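Local coordinates for esterase (Xanthomonas oryzae pv. oryzae, PDB 3H2G), which hydrolyses ester bonds as a rice cell wall-degrading esterase that contributes to bacterial virulence, probably through a serine hydrolase mechanism, at residues Y209-T214 against Q312-N317. Residues are numbered along the deposited sequence; the frame is centred on the assembly and turned at random.
Sequences YALEQT and QDLARN
Leu211 and Leu314 form the tight side of this contact, their side chains crossing at about a right angle with Leu211 CG 3.9 Å from Leu314 CD2. With CG anti to the backbone N (chi1 -172°), Leu211 reaches from the first turn of its helix to 312-317, and its CD2 lies 3.6 Å from Leu314 O and 3.7 Å from Asn317 CB. A branched apolar residue suits this buried position, where Leu139 also touches it. Leu314 CB also packs on the helix backbone, 3.9 Å from Glu212 CA. In the alpha/beta-hydrolase fold, the segment 209-214 follows strand 198-205 of the central sheet, while 312-317 lies on helix 309-316 and leads on towards the neighbouring parallel strand 328-332; the contact thus joins the two ends of a strand-free insertion containing several helices. Asn317 suits its place because its amide turns back, ND2 donating to Asp313 O (3.0 Å), while Tyr246 and Ser141 bind the same amide. On the partly exposed side the packing thins to the carboxylate end of Glu212 and the methyl of Ala315. The extended glutamate passes alongside this small group, OE1 3.5 Å from Ala315 CB, and its OE2 forms a salt bridge with Arg311, one helical turn before Ala315.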
# COMPACT_ATOMS: atom_id res chain seq x y z
N TYR A 209 -8.64 5.52 3.14
CA TYR A 209 -8.43 6.23 4.41
C TYR A 209 -9.65 6.15 5.32
O TYR A 209 -9.51 6.04 6.54
CB TYR A 209 -8.07 7.70 4.12
CG TYR A 209 -7.17 7.85 2.91
CD1 TYR A 209 -5.95 7.19 2.84
CD2 TYR A 209 -7.59 8.59 1.80
CE1 TYR A 209 -5.16 7.24 1.69
CE2 TYR A 209 -6.81 8.65 0.65
CZ TYR A 209 -5.61 7.97 0.60
OH TYR A 209 -4.87 7.97 -0.56
N ALA A 210 -10.84 6.23 4.73
CA ALA A 210 -12.08 6.11 5.49
C ALA A 210 -12.41 4.63 5.30
O ALA A 210 -13.37 4.27 4.60
CB ALA A 210 -13.16 7.00 4.90
N LEU A 211 -11.59 3.79 5.91
CA LEU A 211 -11.69 2.34 5.79
C LEU A 211 -13.05 1.74 6.10
O LEU A 211 -13.63 1.05 5.26
CB LEU A 211 -10.62 1.67 6.67
CG LEU A 211 -10.47 0.16 6.50
CD1 LEU A 211 -10.15 -0.17 5.05
CD2 LEU A 211 -9.36 -0.36 7.41
N GLU A 212 -13.56 2.00 7.30
CA GLU A 212 -14.87 1.47 7.68
C GLU A 212 -15.98 1.92 6.74
O GLU A 212 -16.78 1.10 6.27
CB GLU A 212 -15.21 1.90 9.12
CG GLU A 212 -16.63 1.56 9.53
CD GLU A 212 -17.02 2.19 10.86
OE1 GLU A 212 -16.42 3.22 11.22
OE2 GLU A 212 -17.93 1.67 11.53
N GLN A 213 -16.04 3.21 6.44
CA GLN A 213 -17.08 3.73 5.56
C GLN A 213 -16.96 3.19 4.14
O GLN A 213 -17.96 3.01 3.44
CB GLN A 213 -17.06 5.26 5.54
CG GLN A 213 -18.31 5.88 4.91
CD GLN A 213 -19.58 5.50 5.66
OE1 GLN A 213 -19.69 5.70 6.87
NE2 GLN A 213 -20.55 4.95 4.94
N THR A 214 -15.73 2.93 3.70
CA THR A 214 -15.49 2.40 2.36
C THR A 214 -16.15 1.03 2.22
O THR A 214 -16.77 0.73 1.20
CB THR A 214 -13.97 2.27 2.07
OG1 THR A 214 -13.41 3.58 1.89
CG2 THR A 214 -13.73 1.46 0.81
N GLN A 312 -15.91 -2.86 13.70
CA GLN A 312 -15.14 -2.20 14.74
C GLN A 312 -13.64 -2.25 14.43
O GLN A 312 -12.92 -1.28 14.64
CB GLN A 312 -15.38 -2.87 16.10
CG GLN A 312 -16.73 -2.57 16.75
CD GLN A 312 -16.79 -1.19 17.38
OE1 GLN A 312 -15.85 -0.77 18.06
NE2 GLN A 312 -17.89 -0.48 17.17
N ASP A 313 -13.18 -3.40 13.94
CA ASP A 313 -11.77 -3.54 13.60
C ASP A 313 -11.39 -2.64 12.43
O ASP A 313 -10.28 -2.11 12.38
CB ASP A 313 -11.45 -5.01 13.28
CG ASP A 313 -11.57 -5.91 14.49
OD1 ASP A 313 -11.63 -5.39 15.63
OD2 ASP A 313 -11.59 -7.15 14.31
N LEU A 314 -12.31 -2.46 11.49
CA LEU A 314 -12.05 -1.58 10.35
C LEU A 314 -11.95 -0.14 10.86
O LEU A 314 -11.08 0.63 10.44
CB LEU A 314 -13.17 -1.67 9.32
CG LEU A 314 -13.31 -2.97 8.53
CD1 LEU A 314 -14.54 -2.88 7.63
CD2 LEU A 314 -12.06 -3.23 7.69
N ALA A 315 -12.83 0.22 11.79
CA ALA A 315 -12.85 1.56 12.35
C ALA A 315 -11.54 1.89 13.08
O ALA A 315 -11.07 3.02 13.03
CB ALA A 315 -14.04 1.73 13.29
N ARG A 316 -10.97 0.90 13.77
CA ARG A 316 -9.72 1.13 14.49
C ARG A 316 -8.62 1.46 13.51
O ARG A 316 -7.58 2.01 13.88
CB ARG A 316 -9.31 -0.12 15.28
CG ARG A 316 -10.28 -0.54 16.37
CD ARG A 316 -9.68 -1.65 17.21
NE ARG A 316 -10.64 -2.24 18.13
CZ ARG A 316 -10.33 -3.18 19.03
NH1 ARG A 316 -9.09 -3.62 19.12
NH2 ARG A 316 -11.27 -3.67 19.82
N ASN A 317 -8.84 1.12 12.24
CA ASN A 317 -7.84 1.39 11.23
C ASN A 317 -8.19 2.51 10.26
O ASN A 317 -7.66 2.59 9.16
CB ASN A 317 -7.48 0.08 10.52
CG ASN A 317 -6.70 -0.86 11.43
OD1 ASN A 317 -5.52 -0.64 11.69
ND2 ASN A 317 -7.37 -1.88 11.94